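Local coordinates for kinesin-like protein (Caenorhabditis elegans, PDB 5X3E) that probably hydrolyses ATP to drive movement along microtubules, as a kinesin-6 family motor domain (Zen4) captured in its nucleotide-free, apo state, at residues Ile36-Arg41 / Phe81-Val86; Glu98-Asp103 / Lys404-Ile409; Asn151-Arg156 / Cys215-Thr220; Ile301-Ala306 / Ile325-Cys330. All coordinates share one frame; numbering follows the deposited sequence.

Contact 1: Ile36-Arg41 / Phe81-Val86; sequences IEVVCR and FRFGRV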
loop_
_atom_site.group_PDB
_atom_site.type_symbol
_atom_site.label_atom_id
_atom_site.label_comp_id
_atom_site.label_asym_id
_atom_site.label_seq_id
_atom_site.Cartn_x
_atom_site.Cartn_y
_atom_site.Cartn_z
ATOM N N ILE A 36 10.873 -4.426 -10.028
ATOM C CA ILE A 36 9.552 -3.820 -10.060
ATOM C C ILE A 36 8.750 -4.444 -11.196
ATOM O O ILE A 36 9.272 -4.689 -12.294
ATOM C CB ILE A 36 9.640 -2.291 -10.210
ATOM C CG1 ILE A 36 8.232 -1.695 -10.322
ATOM C CG2 ILE A 36 10.487 -1.906 -11.412
ATOM C CD1 ILE A 36 8.204 -0.193 -10.424
ATOM N N GLU A 37 7.483 -4.739 -10.926
ATOM C CA GLU A 37 6.565 -5.218 -11.944
ATOM C C GLU A 37 5.418 -4.228 -12.081
ATOM O O GLU A 37 4.943 -3.674 -11.085
ATOM C CB GLU A 37 6.020 -6.610 -11.609
ATOM C CG GLU A 37 5.255 -7.253 -12.756
ATOM C CD GLU A 37 4.506 -8.512 -12.354
ATOM O OE1 GLU A 37 4.334 -9.392 -13.223
ATOM O OE2 GLU A 37 4.109 -8.636 -11.175
ATOM N N VAL A 38 4.990 -4.000 -13.316
ATOM C CA VAL A 38 3.844 -3.152 -13.609
ATOM C C VAL A 38 2.803 -4.006 -14.312
ATOM O O VAL A 38 3.098 -4.637 -15.336
ATOM C CB VAL A 38 4.228 -1.940 -14.471
ATOM C CG1 VAL A 38 3.008 -1.083 -14.740
ATOM C CG2 VAL A 38 5.304 -1.128 -13.780
ATOM N N VAL A 39 1.589 -4.032 -13.763
ATOM C CA VAL A 39 0.481 -4.757 -14.367
ATOM C C VAL A 39 -0.636 -3.759 -14.637
ATOM O O VAL A 39 -0.673 -2.657 -14.081
ATOM C CB VAL A 39 -0.028 -5.922 -13.494
ATOM C CG1 VAL A 39 1.123 -6.829 -13.083
ATOM C CG2 VAL A 39 -0.786 -5.397 -12.281
ATOM N N CYS A 40 -1.542 -4.152 -15.521
ATOM C CA CYS A 40 -2.603 -3.275 -15.987
ATOM C C CYS A 40 -3.936 -4.005 -15.889
ATOM O O CYS A 40 -4.014 -5.208 -16.158
ATOM C CB CYS A 40 -2.325 -2.814 -17.425
ATOM S SG CYS A 40 -3.552 -1.698 -18.115
ATOM N N ARG A 41 -4.982 -3.278 -15.493
ATOM C CA ARG A 41 -6.307 -3.861 -15.302
ATOM C C ARG A 41 -7.349 -3.005 -16.005
ATOM O O ARG A 41 -7.515 -1.827 -15.673
ATOM C CB ARG A 41 -6.662 -4.001 -13.822
ATOM C CG ARG A 41 -8.038 -4.607 -13.626
ATOM C CD ARG A 41 -8.486 -4.588 -12.183
ATOM N NE ARG A 41 -9.547 -5.565 -11.961
ATOM C CZ ARG A 41 -10.196 -5.716 -10.814
ATOM N NH1 ARG A 41 -9.897 -4.947 -9.777
ATOM N NH2 ARG A 41 -11.145 -6.636 -10.705
ATOM N N PHE A 81 1.767 -1.471 -25.661
ATOM C CA PHE A 81 2.440 -1.446 -24.372
ATOM C C PHE A 81 2.516 -2.850 -23.795
ATOM O O PHE A 81 1.549 -3.615 -23.868
ATOM C CB PHE A 81 1.718 -0.514 -23.405
ATOM C CG PHE A 81 1.748 0.922 -23.825
ATOM C CD1 PHE A 81 0.649 1.500 -24.434
ATOM C CD2 PHE A 81 2.883 1.688 -23.627
ATOM C CE1 PHE A 81 0.676 2.825 -24.823
ATOM C CE2 PHE A 81 2.917 3.012 -24.011
ATOM C CZ PHE A 81 1.813 3.581 -24.610
ATOM N N ARG A 82 3.659 -3.174 -23.202
ATOM C CA ARG A 82 3.899 -4.487 -22.624
ATOM C C ARG A 82 3.973 -4.372 -21.108
ATOM O O ARG A 82 4.743 -3.564 -20.576
ATOM C CB ARG A 82 5.187 -5.099 -23.181
ATOM C CG ARG A 82 5.434 -6.524 -22.729
ATOM C CD ARG A 82 6.586 -7.150 -23.502
ATOM N NE ARG A 82 6.853 -8.518 -23.063
ATOM C CZ ARG A 82 6.216 -9.585 -23.537
ATOM N NH1 ARG A 82 6.515 -10.798 -23.087
ATOM N NH2 ARG A 82 5.276 -9.439 -24.460
ATOM N N PHE A 83 3.179 -5.183 -20.419
ATOM C CA PHE A 83 3.172 -5.250 -18.968
ATOM C C PHE A 83 3.459 -6.680 -18.531
ATOM O O PHE A 83 3.394 -7.621 -19.325
ATOM C CB PHE A 83 1.823 -4.793 -18.398
ATOM C CG PHE A 83 1.463 -3.384 -18.750
ATOM C CD1 PHE A 83 1.913 -2.327 -17.979
ATOM C CD2 PHE A 83 0.671 -3.115 -19.854
ATOM C CE1 PHE A 83 1.579 -1.028 -18.300
ATOM C CE2 PHE A 83 0.335 -1.820 -20.180
ATOM C CZ PHE A 83 0.793 -0.774 -19.403
ATOM N N GLY A 84 3.774 -6.842 -17.247
ATOM C CA GLY A 84 3.975 -8.175 -16.712
ATOM C C GLY A 84 2.736 -9.041 -16.778
ATOM O O GLY A 84 2.848 -10.271 -16.804
ATOM N N ARG A 85 1.557 -8.423 -16.817
ATOM C CA ARG A 85 0.280 -9.118 -16.896
ATOM C C ARG A 85 -0.799 -8.083 -17.187
ATOM O O ARG A 85 -0.749 -6.971 -16.654
ATOM C CB ARG A 85 -0.029 -9.867 -15.590
ATOM C CG ARG A 85 -1.461 -10.383 -15.493
ATOM C CD ARG A 85 -1.709 -11.556 -16.438
ATOM N NE ARG A 85 -3.117 -11.950 -16.459
ATOM C CZ ARG A 85 -3.687 -12.806 -15.616
ATOM N NH1 ARG A 85 -2.976 -13.387 -14.655
ATOM N NH2 ARG A 85 -4.981 -13.079 -15.736
ATOM N N VAL A 86 -1.751 -8.441 -18.045
ATOM C CA VAL A 86 -2.884 -7.576 -18.363
ATOM C C VAL A 86 -4.157 -8.286 -17.929
ATOM O O VAL A 86 -4.421 -9.414 -18.362
ATOM C CB VAL A 86 -2.944 -7.212 -19.856
ATOM C CG1 VAL A 86 -4.189 -6.377 -20.141
ATOM C CG2 VAL A 86 -1.693 -6.454 -20.278
#
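Phe-83 tucks its side chain against Val-38 and Cys-40 on strand 37-42, which lies between strand 404-411 and the short strand 86-87 in the kinesin motor's central mixed sheet; beyond Phe-83 the chain joins that sheet with a parallel bridge of Val-86 to Cys-40. CB of Phe-83 sits 3.3 Å from Val-38 O. With CG anti to the carbonyl carbon (chi1 -60°), the ring lies with an edge at Val-38 and a face at Cys-40. At the ring edge CD1 meets Val-38 CG1 at 3.6 Å. Over one face, nearest CD2 and CE2, sits Cys-40 CB, a CH-pi contact 3.9 Å from the ring centroid and 12° off its normal. Cys-40 SG stands farther above the same face, 4.8 Å from the centroid. Leu-425 and Ala-428 also touch this ring. Two backbone bonds pin the turn beside it: Gly-84 N to Val-38 O (3.0 Å) and Cys-40 N to Arg-85 O (3.1 Å), the latter oxygen also 3.4 Å from Val-39 CB.

Contact 2: Glu98-Asp103 / Lys404-Ile409; sequences ERTSVD and KIRMVI. With SO4 (sulfate ion), chain Q.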
loop_
_atom_site.group_PDB
_atom_site.type_symbol
_atom_site.label_atom_id
_atom_site.label_comp_id
_atom_site.label_asym_id
_atom_site.label_seq_id
_atom_site.Cartn_x
_atom_site.Cartn_y
_atom_site.Cartn_z
ATOM N N GLU A 98 -4.642 -12.712 -6.161
ATOM C CA GLU A 98 -3.597 -13.734 -6.153
ATOM C C GLU A 98 -2.403 -13.326 -7.010
ATOM O O GLU A 98 -1.253 -13.588 -6.647
ATOM C CB GLU A 98 -4.155 -15.075 -6.625
ATOM C CG GLU A 98 -5.286 -15.613 -5.773
ATOM C CD GLU A 98 -5.631 -17.043 -6.124
ATOM O OE1 GLU A 98 -4.748 -17.743 -6.670
ATOM O OE2 GLU A 98 -6.778 -17.465 -5.860
ATOM N N ARG A 99 -2.659 -12.706 -8.160
ATOM C CA ARG A 99 -1.597 -12.324 -9.084
ATOM C C ARG A 99 -0.870 -11.054 -8.649
ATOM O O ARG A 99 0.255 -10.805 -9.098
ATOM C CB ARG A 99 -2.200 -12.169 -10.487
ATOM C CG ARG A 99 -1.214 -11.889 -11.607
ATOM C CD ARG A 99 -0.021 -12.809 -11.545
ATOM N NE ARG A 99 0.975 -12.468 -12.555
ATOM C CZ ARG A 99 1.857 -11.482 -12.430
ATOM N NH1 ARG A 99 1.866 -10.728 -11.337
ATOM N NH2 ARG A 99 2.733 -11.247 -13.398
ATOM N N THR A 100 -1.473 -10.274 -7.757
ATOM C CA THR A 100 -0.982 -8.962 -7.367
ATOM C C THR A 100 -0.436 -8.906 -5.945
ATOM O O THR A 100 0.502 -8.146 -5.689
ATOM C CB THR A 100 -2.114 -7.933 -7.548
ATOM O OG1 THR A 100 -2.234 -7.599 -8.935
ATOM C CG2 THR A 100 -1.889 -6.693 -6.786
ATOM N N SER A 101 -0.959 -9.724 -5.023
ATOM C CA SER A 101 -0.674 -9.553 -3.604
ATOM C C SER A 101 -0.079 -10.767 -2.898
ATOM O O SER A 101 0.571 -10.586 -1.862
ATOM C CB SER A 101 -1.953 -9.152 -2.857
ATOM O OG SER A 101 -2.574 -8.051 -3.487
ATOM N N VAL A 102 -0.269 -11.984 -3.413
ATOM C CA VAL A 102 0.127 -13.169 -2.652
ATOM C C VAL A 102 1.640 -13.210 -2.476
ATOM O O VAL A 102 2.144 -13.552 -1.398
ATOM C CB VAL A 102 -0.416 -14.451 -3.319
ATOM C CG1 VAL A 102 0.332 -15.685 -2.829
ATOM C CG2 VAL A 102 -1.897 -14.604 -3.026
ATOM N N ASP A 103 2.393 -12.844 -3.517
ATOM C CA ASP A 103 3.849 -12.850 -3.393
ATOM C C ASP A 103 4.344 -11.729 -2.483
ATOM O O ASP A 103 5.421 -11.847 -1.887
ATOM C CB ASP A 103 4.506 -12.759 -4.775
ATOM C CG ASP A 103 4.224 -11.442 -5.481
ATOM O OD1 ASP A 103 5.024 -11.057 -6.360
ATOM O OD2 ASP A 103 3.214 -10.783 -5.151
ATOM N N LYS A 404 10.111 -5.062 -2.628
ATOM C CA LYS A 404 9.419 -5.412 -3.861
ATOM C C LYS A 404 8.345 -4.380 -4.178
ATOM O O LYS A 404 7.535 -4.041 -3.309
ATOM C CB LYS A 404 8.797 -6.809 -3.750
ATOM C CG LYS A 404 7.907 -7.200 -4.909
ATOM C CD LYS A 404 8.700 -7.542 -6.157
ATOM C CE LYS A 404 7.780 -8.097 -7.236
ATOM N NZ LYS A 404 8.518 -8.586 -8.430
ATOM N N ILE A 405 8.347 -3.874 -5.409
ATOM C CA ILE A 405 7.382 -2.878 -5.861
ATOM C C ILE A 405 6.536 -3.495 -6.965
ATOM O O ILE A 405 7.073 -4.057 -7.928
ATOM C CB ILE A 405 8.067 -1.595 -6.369
ATOM C CG1 ILE A 405 9.005 -1.012 -5.318
ATOM C CG2 ILE A 405 7.028 -0.556 -6.775
ATOM C CD1 ILE A 405 9.694 0.251 -5.794
ATOM N N ARG A 406 5.217 -3.399 -6.828
ATOM C CA ARG A 406 4.306 -3.747 -7.913
ATOM C C ARG A 406 3.343 -2.592 -8.136
ATOM O O ARG A 406 2.704 -2.118 -7.190
ATOM C CB ARG A 406 3.526 -5.040 -7.623
ATOM C CG ARG A 406 2.464 -5.350 -8.676
ATOM C CD ARG A 406 1.954 -6.796 -8.629
ATOM N NE ARG A 406 3.006 -7.781 -8.875
ATOM C CZ ARG A 406 3.459 -8.637 -7.964
ATOM N NH1 ARG A 406 2.945 -8.644 -6.741
ATOM N NH2 ARG A 406 4.420 -9.496 -8.275
ATOM N N MET A 407 3.217 -2.164 -9.387
ATOM C CA MET A 407 2.297 -1.099 -9.753
ATOM C C MET A 407 1.156 -1.675 -10.582
ATOM O O MET A 407 1.384 -2.440 -11.528
ATOM C CB MET A 407 3.014 0.009 -10.529
ATOM C CG MET A 407 2.090 1.135 -10.968
ATOM S SD MET A 407 2.894 2.749 -10.939
ATOM C CE MET A 407 4.566 2.280 -11.365
ATOM N N VAL A 408 -0.065 -1.319 -10.207
ATOM C CA VAL A 408 -1.273 -1.750 -10.898
ATOM C C VAL A 408 -1.838 -0.537 -11.626
ATOM O O VAL A 408 -2.392 0.373 -10.995
ATOM C CB VAL A 408 -2.301 -2.346 -9.930
ATOM C CG1 VAL A 408 -3.549 -2.758 -10.682
ATOM C CG2 VAL A 408 -1.698 -3.522 -9.182
ATOM N N ILE A 409 -1.680 -0.509 -12.945
ATOM C CA ILE A 409 -2.217 0.564 -13.774
ATOM C C ILE A 409 -3.660 0.221 -14.117
ATOM O O ILE A 409 -3.923 -0.714 -14.875
ATOM C CB ILE A 409 -1.385 0.767 -15.046
ATOM C CG1 ILE A 409 0.078 1.015 -14.693
ATOM C CG2 ILE A 409 -1.933 1.928 -15.860
ATOM C CD1 ILE A 409 0.294 2.266 -13.897
HETATM S S SO4 Q . 0.198 -15.333 -14.914
HETATM O O1 SO4 Q . -0.938 -14.606 -14.347
HETATM O O2 SO4 Q . -0.270 -16.194 -15.998
HETATM O O3 SO4 Q . 1.190 -14.388 -15.425
HETATM O O4 SO4 Q . 0.808 -16.162 -13.878
#
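The guanidinium of Arg-406 carries the backbone carbonyl oxygen of Arg-99 over one face, 4.0 Å above its plane, while Asp-103 and the carbonyl of Thr-100 meet its edge. The carboxylate of Asp-103 is turned 27° from the guanidinium, nearly coplanar, and is gripped end-on. NH2 of Arg-406 makes a nearly straight bond of 2.5 Å to Asp-103 OD1, and NH1 takes the syn lone pair of Asp-103 OD2 at 2.7 Å. NH1 also reaches Thr-100 O at 2.7 Å, approaching from above the carbonyl plane. A bend at chi3 (-61°) of Arg-406 turns its planar end to the helix. Glu-37 OE2 takes Arg-406 NE and OE1 takes Arg-99 NH2, which probably offsets the closeness of these two arginines, whose planes stand 82° apart. Arg-99 NE makes weak bonds to a sulfate whose sulfur sits at the guanidinium edge, in its plane. The side chains of Thr-100 and Val-408 cross at about a right angle, CG2 to CG2 4.0 Å. Segment 98-103 of helix 93-109 runs roughly antiparallel to segment 404-409, their axes 9.8 Å apart at closest approach, the helix-on-sheet layering of the P-loop NTPase fold to which kinesin motors belong.

Contact 3: Asn151-Arg156 / Cys215-Thr220; sequences NSINNR and CSVFVT. With SO4 (sulfate ion), chain C.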
loop_
_atom_site.group_PDB
_atom_site.type_symbol
_atom_site.label_atom_id
_atom_site.label_comp_id
_atom_site.label_asym_id
_atom_site.label_seq_id
_atom_site.Cartn_x
_atom_site.Cartn_y
_atom_site.Cartn_z
ATOM N N ASN A 151 -4.686 -14.821 8.494
ATOM C CA ASN A 151 -4.807 -16.268 8.342
ATOM C C ASN A 151 -3.451 -16.961 8.393
ATOM O O ASN A 151 -3.352 -18.091 8.882
ATOM C CB ASN A 151 -5.507 -16.610 7.026
ATOM C CG ASN A 151 -6.939 -16.134 6.993
ATOM O OD1 ASN A 151 -7.523 -15.821 8.031
ATOM N ND2 ASN A 151 -7.519 -16.081 5.796
ATOM N N SER A 152 -2.398 -16.304 7.904
ATOM C CA SER A 152 -1.125 -16.965 7.653
ATOM C C SER A 152 -0.096 -16.803 8.767
ATOM O O SER A 152 0.886 -17.554 8.782
ATOM C CB SER A 152 -0.522 -16.452 6.344
ATOM O OG SER A 152 -1.431 -16.621 5.274
ATOM N N ILE A 153 -0.281 -15.860 9.698
ATOM C CA ILE A 153 0.684 -15.679 10.777
ATOM C C ILE A 153 0.305 -16.582 11.940
ATOM O O ILE A 153 -0.859 -16.957 12.117
ATOM C CB ILE A 153 0.782 -14.206 11.229
ATOM C CG1 ILE A 153 -0.523 -13.745 11.879
ATOM C CG2 ILE A 153 1.179 -13.304 10.072
ATOM C CD1 ILE A 153 -0.557 -12.263 12.168
ATOM N N ASN A 154 1.309 -16.954 12.727
ATOM C CA ASN A 154 1.126 -17.686 13.969
ATOM C C ASN A 154 1.788 -16.912 15.099
ATOM O O ASN A 154 2.492 -15.925 14.876
ATOM C CB ASN A 154 1.711 -19.103 13.880
ATOM C CG ASN A 154 1.189 -19.870 12.687
ATOM O OD1 ASN A 154 -0.019 -19.921 12.449
ATOM N ND2 ASN A 154 2.098 -20.464 11.918
ATOM N N ASN A 155 1.538 -17.368 16.325
ATOM C CA ASN A 155 2.138 -16.772 17.520
ATOM C C ASN A 155 1.828 -15.280 17.607
ATOM O O ASN A 155 2.666 -14.475 18.016
ATOM C CB ASN A 155 3.648 -17.007 17.559
ATOM C CG ASN A 155 4.011 -18.477 17.597
ATOM O OD1 ASN A 155 3.183 -19.325 17.929
ATOM N ND2 ASN A 155 5.264 -18.784 17.275
ATOM N N ARG A 156 0.615 -14.907 17.212
ATOM C CA ARG A 156 0.164 -13.533 17.384
ATOM C C ARG A 156 -0.119 -13.300 18.865
ATOM O O ARG A 156 -0.923 -14.018 19.463
ATOM C CB ARG A 156 -1.101 -13.278 16.569
ATOM C CG ARG A 156 -1.306 -11.832 16.162
ATOM C CD ARG A 156 -2.754 -11.561 15.798
ATOM N NE ARG A 156 -3.556 -11.503 17.013
ATOM C CZ ARG A 156 -4.426 -12.422 17.407
ATOM N NH1 ARG A 156 -4.645 -13.511 16.678
ATOM N NH2 ARG A 156 -5.081 -12.242 18.545
ATOM N N CYS A 215 4.667 -12.432 17.034
ATOM C CA CYS A 215 4.349 -11.287 16.195
ATOM C C CYS A 215 3.126 -10.528 16.697
ATOM O O CYS A 215 2.339 -11.014 17.514
ATOM C CB CYS A 215 4.114 -11.716 14.746
ATOM S SG CYS A 215 2.546 -12.595 14.513
ATOM N N SER A 216 2.976 -9.323 16.150
ATOM C CA SER A 216 1.808 -8.473 16.326
ATOM C C SER A 216 1.695 -7.589 15.091
ATOM O O SER A 216 2.697 -7.292 14.433
ATOM C CB SER A 216 1.905 -7.610 17.592
ATOM O OG SER A 216 0.735 -6.827 17.746
ATOM N N VAL A 217 0.476 -7.166 14.776
ATOM C CA VAL A 217 0.217 -6.390 13.570
ATOM C C VAL A 217 -0.117 -4.956 13.968
ATOM O O VAL A 217 -0.981 -4.716 14.823
ATOM C CB VAL A 217 -0.909 -7.009 12.722
ATOM C CG1 VAL A 217 -1.162 -6.163 11.478
ATOM C CG2 VAL A 217 -0.545 -8.430 12.321
ATOM N N PHE A 218 0.573 -4.011 13.349
ATOM C CA PHE A 218 0.305 -2.592 13.508
ATOM C C PHE A 218 -0.004 -2.020 12.136
ATOM O O PHE A 218 0.580 -2.444 11.136
ATOM C CB PHE A 218 1.501 -1.864 14.137
ATOM C CG PHE A 218 1.741 -2.213 15.583
ATOM C CD1 PHE A 218 1.309 -1.366 16.594
ATOM C CD2 PHE A 218 2.405 -3.382 15.931
ATOM C CE1 PHE A 218 1.531 -1.678 17.928
ATOM C CE2 PHE A 218 2.627 -3.700 17.264
ATOM C CZ PHE A 218 2.190 -2.850 18.263
ATOM N N VAL A 219 -0.932 -1.077 12.075
ATOM C CA VAL A 219 -1.231 -0.391 10.828
ATOM C C VAL A 219 -1.043 1.102 11.035
ATOM O O VAL A 219 -1.347 1.638 12.108
ATOM C CB VAL A 219 -2.655 -0.700 10.305
ATOM C CG1 VAL A 219 -2.815 -2.192 10.042
ATOM C CG2 VAL A 219 -3.711 -0.209 11.278
ATOM N N THR A 220 -0.509 1.762 10.016
ATOM C CA THR A 220 -0.556 3.209 9.914
ATOM C C THR A 220 -1.326 3.561 8.652
ATOM O O THR A 220 -1.222 2.862 7.637
ATOM C CB THR A 220 0.850 3.845 9.874
ATOM O OG1 THR A 220 1.595 3.323 8.768
ATOM C CG2 THR A 220 1.599 3.541 11.151
HETATM S S SO4 C . 4.766 5.277 9.123
HETATM O O1 SO4 C . 5.734 4.320 9.661
HETATM O O2 SO4 C . 4.037 4.672 8.011
HETATM O O3 SO4 C . 5.466 6.457 8.637
HETATM O O4 SO4 C . 3.832 5.677 10.166
#
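Ile-153, the first residue to leave helical geometry after helix 141-152, reaches across to Cys-215 and Val-217. Its CG1 is wedged between the backbone N and the carbonyl carbon (chi1 66°), which sends CD1 toward the strand: CD1 lies 3.8 Å from Val-217 CG2 and 3.9 Å from Cys-215 SG. Asn-154 turns its side chain away to Asp-211, but its backbone O comes within 3.4 Å of Cys-215 SG. Asn-155 follows with a positive phi that turns the chain, and its O accepts the hydrogen of Cys-215 N at 3.0 Å. The side-chain ND2 of Asn-155 bonds Met-213 O, just ahead of the strand segment. At Arg-156 the two backbones form a single bridge with Cys-215, where CA of Arg-156 makes a CH...O contact of 3.3 Å with Cys-215 O, and CB stands 4.2 Å from the sulfur. The connection leaving helix 141-152 is thereby laid beside strand 213-225 of the central motor sheet. Across the contact Cys-215 N has one true hydrogen bond and its O only a CA-H...O contact, which implies a join resting on that single bond and on packing round the sulfur, with no charged pair taking part.

Contact 4: Ile301-Ala306 / Ile325-Cys330; sequences IKLVMA and IVSQLC. With SO4 (sulfate ion), chain C.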
loop_
_atom_site.group_PDB
_atom_site.type_symbol
_atom_site.label_atom_id
_atom_site.label_comp_id
_atom_site.label_asym_id
_atom_site.label_seq_id
_atom_site.Cartn_x
_atom_site.Cartn_y
_atom_site.Cartn_z
ATOM N N ILE A 301 0.786 -2.010 6.409
ATOM C CA ILE A 301 0.622 -3.142 7.313
ATOM C C ILE A 301 2.002 -3.554 7.796
ATOM O O ILE A 301 2.863 -3.925 6.990
ATOM C CB ILE A 301 -0.092 -4.315 6.623
ATOM C CG1 ILE A 301 -1.392 -3.834 5.977
ATOM C CG2 ILE A 301 -0.356 -5.435 7.622
ATOM C CD1 ILE A 301 -1.957 -4.779 4.950
ATOM N N LYS A 302 2.223 -3.467 9.103
ATOM C CA LYS A 302 3.506 -3.800 9.706
ATOM C C LYS A 302 3.393 -5.093 10.497
ATOM O O LYS A 302 2.526 -5.225 11.369
ATOM C CB LYS A 302 3.996 -2.677 10.619
ATOM C CG LYS A 302 4.171 -1.351 9.920
ATOM C CD LYS A 302 4.640 -0.291 10.897
ATOM C CE LYS A 302 4.837 1.039 10.188
ATOM N NZ LYS A 302 5.361 2.083 11.104
ATOM N N LEU A 303 4.286 -6.028 10.208
ATOM C CA LEU A 303 4.387 -7.273 10.956
ATOM C C LEU A 303 5.570 -7.132 11.907
ATOM O O LEU A 303 6.727 -7.274 11.504
ATOM C CB LEU A 303 4.550 -8.460 10.012
ATOM C CG LEU A 303 4.618 -9.832 10.678
ATOM C CD1 LEU A 303 3.342 -10.087 11.446
ATOM C CD2 LEU A 303 4.858 -10.921 9.643
ATOM N N VAL A 304 5.274 -6.830 13.167
ATOM C CA VAL A 304 6.297 -6.647 14.192
ATOM C C VAL A 304 6.593 -8.010 14.813
ATOM O O VAL A 304 5.735 -8.600 15.474
ATOM C CB VAL A 304 5.839 -5.647 15.257
ATOM C CG1 VAL A 304 6.881 -5.536 16.371
ATOM C CG2 VAL A 304 5.524 -4.296 14.614
ATOM N N MET A 305 7.820 -8.493 14.633
ATOM C CA MET A 305 8.211 -9.826 15.070
ATOM C C MET A 305 9.346 -9.757 16.086
ATOM O O MET A 305 10.132 -8.807 16.098
ATOM C CB MET A 305 8.636 -10.695 13.874
ATOM C CG MET A 305 7.473 -11.147 13.002
ATOM S SD MET A 305 7.937 -11.616 11.324
ATOM C CE MET A 305 9.198 -12.820 11.664
ATOM N N ALA A 306 9.411 -10.766 16.953
ATOM C CA ALA A 306 10.507 -10.912 17.903
ATOM C C ALA A 306 10.669 -12.389 18.227
ATOM O O ALA A 306 9.689 -13.142 18.180
ATOM C CB ALA A 306 10.270 -10.114 19.194
ATOM N N ILE A 325 12.227 -7.582 14.684
ATOM C CA ILE A 325 12.281 -7.426 13.235
ATOM C C ILE A 325 10.909 -6.963 12.763
ATOM O O ILE A 325 9.886 -7.513 13.186
ATOM C CB ILE A 325 12.687 -8.735 12.533
ATOM C CG1 ILE A 325 14.128 -9.101 12.885
ATOM C CG2 ILE A 325 12.515 -8.609 11.027
ATOM C CD1 ILE A 325 14.538 -10.481 12.418
ATOM N N VAL A 326 10.883 -5.946 11.904
ATOM C CA VAL A 326 9.645 -5.370 11.387
ATOM C C VAL A 326 9.681 -5.431 9.868
ATOM O O VAL A 326 10.642 -4.960 9.250
ATOM C CB VAL A 326 9.445 -3.918 11.869
ATOM C CG1 VAL A 326 8.195 -3.310 11.253
ATOM C CG2 VAL A 326 9.378 -3.854 13.394
ATOM N N SER A 327 8.646 -6.012 9.270
ATOM C CA SER A 327 8.479 -5.999 7.826
ATOM C C SER A 327 7.185 -5.275 7.474
ATOM O O SER A 327 6.253 -5.203 8.281
ATOM C CB SER A 327 8.484 -7.422 7.244
ATOM O OG SER A 327 7.444 -8.207 7.796
ATOM N N GLN A 328 7.130 -4.743 6.252
ATOM C CA GLN A 328 6.038 -3.880 5.819
ATOM C C GLN A 328 5.416 -4.366 4.523
ATOM O O GLN A 328 6.123 -4.756 3.588
ATOM C CB GLN A 328 6.502 -2.451 5.570
ATOM C CG GLN A 328 6.890 -1.673 6.776
ATOM C CD GLN A 328 7.098 -0.217 6.435
ATOM O OE1 GLN A 328 7.104 0.161 5.258
ATOM N NE2 GLN A 328 7.272 0.611 7.455
ATOM N N LEU A 329 4.091 -4.288 4.458
ATOM C CA LEU A 329 3.366 -4.341 3.199
ATOM C C LEU A 329 2.600 -3.033 3.085
ATOM O O LEU A 329 1.731 -2.743 3.914
ATOM C CB LEU A 329 2.428 -5.548 3.132
ATOM C CG LEU A 329 2.029 -6.044 1.738
ATOM C CD1 LEU A 329 1.402 -7.423 1.813
ATOM C CD2 LEU A 329 1.076 -5.087 1.062
ATOM N N CYS A 330 2.927 -2.251 2.067
ATOM C CA CYS A 330 2.425 -0.896 1.922
ATOM C C CYS A 330 1.560 -0.810 0.670
ATOM O O CYS A 330 2.030 -1.097 -0.436
ATOM C CB CYS A 330 3.586 0.094 1.860
ATOM S SG CYS A 330 3.046 1.776 1.615
HETATM S S SO4 C . 4.766 5.277 9.123
HETATM O O1 SO4 C . 5.734 4.320 9.661
HETATM O O2 SO4 C . 4.037 4.672 8.011
HETATM O O3 SO4 C . 5.466 6.457 8.637
HETATM O O4 SO4 C . 3.832 5.677 10.166
#
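Lys-302 and Gln-328 lie side by side and point the same way from neighbouring strands, Lys-302 CE passing 3.7 Å from Gln-328 NE2. The lysine chain is extended beyond CG, and this carries NZ to a sulfate ion, probably from the crystallisation liquor, where it bonds O1 at 2.7 Å. On the same face Val-304 CG2 packs against Val-326 CG2 at 4.1 Å. The other face holds Ile-301, Leu-303 and Met-305 opposite Leu-329, Ser-327 and Ile-325. There OG of Ser-327 sits 3.7 Å from Leu-303 CB. This is an antiparallel pair of strands in the central mixed sheet of the kinesin motor domain, and six backbone bonds fix its register. Ile-301 and Leu-329 exchange two of 2.8 Å each, Leu-303 and Ser-327 a second pair, and Met-305 and Ile-325 a third, in which Met-305 N reaches Ile-325 O at 2.7 Å. Farther out, Asp-261 forms a salt bridge with the amine of Lys-302, and Thr-220 and the backbone N of Val-256 share its sulfate. Leu-108 O takes the hydroxyl of Ser-327. Against the face of Ile-301 and Leu-329, helix 141-152 brings Thr-145 to both, while helix 93-109 sets Leu-108 and Leu-109 against Leu-303, and Leu-104 and Ile-105 against Leu-329.

Overall arrangement
All four contacts reach the central mixed sheet. Contacts 1 and 2 touch, their centres about 10 Å apart: Glu-37 OE1 bridges to Arg-99 NH2 at 2.5 Å, and strands 37-42 and 404-411 run as neighbours. Contacts 3 and 4 touch as well, with centres about 8 Å apart. Strand 213-225 pairs there with strand 296-307, probably through Phe-218 O and Lys-302 N, and both contacts touch the same sulfate. Strand 114-119 lies between strands 404-411 and 325-333 and connects the strands of contacts 2 and 4, which come within about 5 Å at their nearest atoms. A probable P-loop near Val-408 places contact 2 beside the likely nucleotide site.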